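Local coordinates for putative transcriptional regulator MarR (Geobacillus stearothermophilus, PDB 2RDP), which probably binds DNA through a winged helix-turn-helix domain and regulates transcription, as in other MarR family proteins, at residues V77-V89 with V98-I110. Sequence-based numbering, arbitrary orientation.
Sequences VDRMERNGLVARV and VRIRLLEKGERII
Ile-100 CD1 lies 3.5 Å from Val-77 CG1, the two side chains tip to tip, where the wing hairpin of the winged-helix fold packs on helix 70-82. The wing is antiparallel. Ala-87 and Arg-101 form a hydrogen-bonded pair, and so do Val-89 and Arg-99. On the face that carries Val-86, Arg-88 and Ile-100, Ile-100 CG2 lies 3.6 Å from Val-86 CG2. Arg-88 runs beside Ile-100, both pointing the same way, with Arg-88 CG 3.8 Å from Ile-100 CD1. Arg-88 CG stands anti to the carbonyl carbon (chi1 -78°), and the extended chain takes the guanidinium back to the helix. There Arg-88 NH2 makes salt bridges to Asp-78 OD1 and Glu-81 OE1. Glu-81 OE1 lies in the guanidinium plane but is met from above its own carboxylate plane. Val-77 CG1 sits over one guanidinium face near the rim. A leucine in place of Arg-88 would probably leave Asp-78 and Glu-81 without their shared positive partner. On the face of Ala-87, Val-89 and Arg-101, Val-89 CG2 lies over the Arg-101 guanidinium, whose NH2 forms a salt bridge with Asp-56. A Schellman motif at Gly-84 ends the helix. Beyond it, Leu-85 crosses Ile-109 at about a right angle, and Lys-105 stretches out until NZ donates to Asn-83 O at 3.0 Å.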
loop_
_atom_site.group_PDB
_atom_site.type_symbol
_atom_site.label_atom_id
_atom_site.label_comp_id
_atom_site.label_asym_id
_atom_site.label_seq_id
_atom_site.Cartn_x
_atom_site.Cartn_y
_atom_site.Cartn_z
ATOM N N VAL A 77 -16.294 -0.331 -12.921
ATOM C CA VAL A 77 -16.870 0.752 -13.680
ATOM C C VAL A 77 -18.403 0.624 -13.687
ATOM O O VAL A 77 -19.090 1.582 -13.373
ATOM C CB VAL A 77 -16.252 0.837 -15.085
ATOM C CG1 VAL A 77 -17.017 1.844 -15.989
ATOM C CG2 VAL A 77 -14.787 1.232 -14.962
ATOM N N ASP A 78 -18.923 -0.563 -13.985
ATOM C CA ASP A 78 -20.365 -0.831 -13.896
ATOM C C ASP A 78 -20.987 -0.388 -12.555
ATOM O O ASP A 78 -22.014 0.283 -12.588
ATOM C CB ASP A 78 -20.690 -2.314 -14.155
ATOM C CG ASP A 78 -20.465 -2.747 -15.619
ATOM O OD1 ASP A 78 -20.207 -1.871 -16.478
ATOM O OD2 ASP A 78 -20.539 -3.989 -15.900
ATOM N N ARG A 79 -20.387 -0.762 -11.404
ATOM C CA ARG A 79 -20.891 -0.322 -10.070
ATOM C C ARG A 79 -20.905 1.200 -9.972
ATOM O O ARG A 79 -21.909 1.783 -9.563
ATOM C CB ARG A 79 -20.052 -0.861 -8.885
ATOM C CG ARG A 79 -20.644 -2.026 -8.055
ATOM C CD ARG A 79 -21.460 -1.600 -6.811
ATOM N NE ARG A 79 -22.711 -2.388 -6.704
ATOM C CZ ARG A 79 -23.972 -1.897 -6.724
ATOM N NH1 ARG A 79 -25.012 -2.731 -6.641
ATOM N NH2 ARG A 79 -24.212 -0.583 -6.803
HETATM N N MSE A 80 -19.800 1.841 -10.352
HETATM C CA MSE A 80 -19.692 3.285 -10.220
HETATM C C MSE A 80 -20.628 4.027 -11.129
HETATM O O MSE A 80 -21.148 5.070 -10.765
HETATM C CB MSE A 80 -18.279 3.739 -10.470
HETATM C CG MSE A 80 -17.319 3.214 -9.440
HETATM SE SE MSE A 80 -15.503 3.813 -9.800
HETATM C CE MSE A 80 -15.079 2.854 -11.426
ATOM N N GLU A 81 -20.836 3.499 -12.325
ATOM C CA GLU A 81 -21.792 4.083 -13.253
ATOM C C GLU A 81 -23.242 3.986 -12.697
ATOM O O GLU A 81 -24.004 4.944 -12.742
ATOM C CB GLU A 81 -21.659 3.425 -14.632
ATOM C CG GLU A 81 -22.610 4.034 -15.657
ATOM C CD GLU A 81 -22.526 3.433 -17.059
ATOM O OE1 GLU A 81 -22.364 2.187 -17.190
ATOM O OE2 GLU A 81 -22.666 4.233 -18.027
ATOM N N ARG A 82 -23.585 2.821 -12.158
ATOM C CA ARG A 82 -24.872 2.557 -11.529
ATOM C C ARG A 82 -25.132 3.554 -10.400
ATOM O O ARG A 82 -26.253 4.027 -10.274
ATOM C CB ARG A 82 -24.896 1.120 -10.994
ATOM C CG ARG A 82 -26.156 0.290 -11.278
ATOM C CD ARG A 82 -25.830 -1.223 -11.545
ATOM N NE ARG A 82 -24.907 -1.845 -10.567
ATOM C CZ ARG A 82 -23.908 -2.699 -10.880
ATOM N NH1 ARG A 82 -23.666 -3.036 -12.150
ATOM N NH2 ARG A 82 -23.130 -3.214 -9.931
ATOM N N ASN A 83 -24.095 3.869 -9.600
ATOM C CA ASN A 83 -24.196 4.825 -8.478
ATOM C C ASN A 83 -23.957 6.281 -8.863
ATOM O O ASN A 83 -23.785 7.120 -7.975
ATOM C CB ASN A 83 -23.194 4.501 -7.351
ATOM C CG ASN A 83 -23.285 3.057 -6.852
ATOM O OD1 ASN A 83 -24.282 2.367 -7.070
ATOM N ND2 ASN A 83 -22.212 2.589 -6.175
ATOM N N GLY A 84 -23.893 6.571 -10.163
ATOM C CA GLY A 84 -23.757 7.940 -10.664
ATOM C C GLY A 84 -22.444 8.660 -10.390
ATOM O O GLY A 84 -22.396 9.892 -10.404
ATOM N N LEU A 85 -21.372 7.904 -10.155
ATOM C CA LEU A 85 -20.034 8.477 -9.942
ATOM C C LEU A 85 -19.303 8.737 -11.247
ATOM O O LEU A 85 -18.463 9.611 -11.307
ATOM C CB LEU A 85 -19.164 7.519 -9.117
ATOM C CG LEU A 85 -19.696 7.065 -7.765
ATOM C CD1 LEU A 85 -18.868 5.886 -7.224
ATOM C CD2 LEU A 85 -19.734 8.255 -6.805
ATOM N N VAL A 86 -19.613 7.954 -12.282
ATOM C CA VAL A 86 -18.971 8.071 -13.606
ATOM C C VAL A 86 -20.014 7.820 -14.687
ATOM O O VAL A 86 -21.043 7.204 -14.424
ATOM C CB VAL A 86 -17.752 7.038 -13.812
ATOM C CG1 VAL A 86 -16.755 7.086 -12.644
ATOM C CG2 VAL A 86 -18.234 5.617 -14.031
ATOM N N ALA A 87 -19.740 8.290 -15.898
ATOM C CA ALA A 87 -20.554 7.959 -17.065
ATOM C C ALA A 87 -19.643 7.361 -18.128
ATOM O O ALA A 87 -18.433 7.591 -18.119
ATOM C CB ALA A 87 -21.262 9.205 -17.613
ATOM N N ARG A 88 -20.224 6.569 -19.017
ATOM C CA ARG A 88 -19.525 6.094 -20.209
ATOM C C ARG A 88 -19.802 7.036 -21.379
ATOM O O ARG A 88 -20.943 7.410 -21.620
ATOM C CB ARG A 88 -19.997 4.688 -20.554
ATOM C CG ARG A 88 -19.396 3.609 -19.686
ATOM C CD ARG A 88 -19.966 2.279 -20.092
ATOM N NE ARG A 88 -19.049 1.169 -19.792
ATOM C CZ ARG A 88 -19.162 0.353 -18.747
ATOM N NH1 ARG A 88 -18.290 -0.634 -18.591
ATOM N NH2 ARG A 88 -20.142 0.521 -17.860
ATOM N N VAL A 89 -18.757 7.447 -22.083
ATOM C CA VAL A 89 -18.899 8.448 -23.136
ATOM C C VAL A 89 -18.141 8.006 -24.362
ATOM O O VAL A 89 -16.915 7.893 -24.321
ATOM C CB VAL A 89 -18.344 9.852 -22.694
ATOM C CG1 VAL A 89 -18.506 10.876 -23.836
ATOM C CG2 VAL A 89 -19.048 10.359 -21.450
ATOM N N VAL A 98 -15.243 3.861 -26.231
ATOM C CA VAL A 98 -16.016 4.399 -25.108
ATOM C C VAL A 98 -15.054 4.673 -23.949
ATOM O O VAL A 98 -14.217 3.830 -23.623
ATOM C CB VAL A 98 -17.117 3.412 -24.622
ATOM C CG1 VAL A 98 -17.709 3.862 -23.278
ATOM C CG2 VAL A 98 -18.208 3.250 -25.656
ATOM N N ARG A 99 -15.156 5.868 -23.368
ATOM C CA ARG A 99 -14.322 6.267 -22.247
ATOM C C ARG A 99 -15.160 6.463 -20.993
ATOM O O ARG A 99 -16.347 6.754 -21.076
ATOM C CB ARG A 99 -13.560 7.553 -22.564
ATOM C CG ARG A 99 -12.520 7.387 -23.626
ATOM C CD ARG A 99 -11.700 8.643 -23.834
ATOM N NE ARG A 99 -10.762 8.435 -24.935
ATOM C CZ ARG A 99 -11.042 8.684 -26.216
ATOM N NH1 ARG A 99 -12.232 9.170 -26.575
ATOM N NH2 ARG A 99 -10.126 8.448 -27.146
ATOM N N ILE A 100 -14.519 6.312 -19.838
ATOM C CA ILE A 100 -15.131 6.556 -18.560
ATOM C C ILE A 100 -14.841 8.002 -18.214
ATOM O O ILE A 100 -13.703 8.457 -18.308
ATOM C CB ILE A 100 -14.562 5.617 -17.451
ATOM C CG1 ILE A 100 -14.515 4.151 -17.919
ATOM C CG2 ILE A 100 -15.358 5.744 -16.167
ATOM C CD1 ILE A 100 -15.762 3.699 -18.714
ATOM N N ARG A 101 -15.883 8.731 -17.833
ATOM C CA ARG A 101 -15.754 10.120 -17.437
ATOM C C ARG A 101 -16.260 10.318 -16.018
ATOM O O ARG A 101 -17.391 9.935 -15.685
ATOM C CB ARG A 101 -16.558 11.005 -18.379
ATOM C CG ARG A 101 -16.897 12.365 -17.816
ATOM C CD ARG A 101 -17.649 13.182 -18.846
ATOM N NE ARG A 101 -16.864 13.289 -20.074
ATOM C CZ ARG A 101 -17.301 13.825 -21.211
ATOM N NH1 ARG A 101 -18.533 14.332 -21.292
ATOM N NH2 ARG A 101 -16.495 13.857 -22.271
ATOM N N LEU A 102 -15.420 10.951 -15.208
ATOM C CA LEU A 102 -15.780 11.402 -13.888
ATOM C C LEU A 102 -16.966 12.353 -13.915
ATOM O O LEU A 102 -16.884 13.454 -14.487
ATOM C CB LEU A 102 -14.568 12.114 -13.270
ATOM C CG LEU A 102 -14.537 12.300 -11.757
ATOM C CD1 LEU A 102 -14.697 10.952 -11.036
ATOM C CD2 LEU A 102 -13.256 13.055 -11.331
ATOM N N LEU A 103 -18.067 11.933 -13.295
ATOM C CA LEU A 103 -19.197 12.833 -13.035
ATOM C C LEU A 103 -18.981 13.728 -11.793
ATOM O O LEU A 103 -18.163 13.422 -10.922
ATOM C CB LEU A 103 -20.493 12.031 -12.902
ATOM C CG LEU A 103 -20.906 11.309 -14.182
ATOM C CD1 LEU A 103 -22.260 10.652 -13.995
ATOM C CD2 LEU A 103 -20.920 12.290 -15.341
ATOM N N GLU A 104 -19.742 14.814 -11.703
ATOM C CA GLU A 104 -19.611 15.774 -10.603
ATOM C C GLU A 104 -19.756 15.111 -9.240
ATOM O O GLU A 104 -19.057 15.492 -8.311
ATOM C CB GLU A 104 -20.628 16.915 -10.732
ATOM C CG GLU A 104 -20.512 18.000 -9.645
ATOM C CD GLU A 104 -21.599 19.057 -9.768
ATOM O OE1 GLU A 104 -22.440 18.969 -10.705
ATOM O OE2 GLU A 104 -21.628 19.990 -8.933
ATOM N N LYS A 105 -20.673 14.150 -9.127
ATOM C CA LYS A 105 -20.887 13.422 -7.878
ATOM C C LYS A 105 -19.632 12.645 -7.466
ATOM O O LYS A 105 -19.237 12.664 -6.303
ATOM C CB LYS A 105 -22.101 12.489 -7.987
ATOM C CG LYS A 105 -22.262 11.575 -6.760
ATOM C CD LYS A 105 -23.463 10.568 -6.972
ATOM C CE LYS A 105 -23.531 9.807 -5.505
ATOM N NZ LYS A 105 -24.726 8.849 -5.697
ATOM N N GLY A 106 -18.994 11.984 -8.428
ATOM C CA GLY A 106 -17.770 11.249 -8.172
ATOM C C GLY A 106 -16.631 12.164 -7.792
ATOM O O GLY A 106 -15.920 11.908 -6.813
ATOM N N GLU A 107 -16.453 13.229 -8.568
ATOM C CA GLU A 107 -15.387 14.219 -8.325
ATOM C C GLU A 107 -15.495 14.887 -6.960
ATOM O O GLU A 107 -14.503 15.055 -6.281
ATOM C CB GLU A 107 -15.374 15.306 -9.402
ATOM C CG GLU A 107 -14.055 16.043 -9.459
ATOM C CD GLU A 107 -14.141 17.342 -10.213
ATOM O OE1 GLU A 107 -15.280 17.770 -10.481
ATOM O OE2 GLU A 107 -13.074 17.951 -10.511
ATOM N N ARG A 108 -16.710 15.250 -6.575
ATOM C CA ARG A 108 -16.954 15.899 -5.299
ATOM C C ARG A 108 -16.425 15.026 -4.161
ATOM O O ARG A 108 -15.658 15.506 -3.330
ATOM C CB ARG A 108 -18.451 16.209 -5.132
ATOM C CG ARG A 108 -18.757 17.669 -4.924
ATOM C CD ARG A 108 -20.104 17.836 -4.265
ATOM N NE ARG A 108 -21.098 18.441 -5.152
ATOM C CZ ARG A 108 -21.439 19.733 -5.115
ATOM N NH1 ARG A 108 -20.857 20.560 -4.245
ATOM N NH2 ARG A 108 -22.358 20.206 -5.948
ATOM N N ILE A 109 -16.804 13.744 -4.159
ATOM C CA ILE A 109 -16.352 12.765 -3.157
ATOM C C ILE A 109 -14.824 12.577 -3.085
ATOM O O ILE A 109 -14.243 12.641 -2.001
ATOM C CB ILE A 109 -17.031 11.380 -3.381
ATOM C CG1 ILE A 109 -18.498 11.428 -2.987
ATOM C CG2 ILE A 109 -16.361 10.281 -2.556
ATOM C CD1 ILE A 109 -19.263 10.274 -3.523
ATOM N N ILE A 110 -14.170 12.334 -4.215
ATOM C CA ILE A 110 -12.743 12.117 -4.171
ATOM C C ILE A 110 -11.903 13.291 -3.811
ATOM O O ILE A 110 -10.880 13.121 -3.190
ATOM C CB ILE A 110 -12.140 11.558 -5.437
ATOM C CG1 ILE A 110 -12.540 12.384 -6.646
ATOM C CG2 ILE A 110 -12.401 10.084 -5.504
ATOM C CD1 ILE A 110 -11.675 12.129 -7.771
#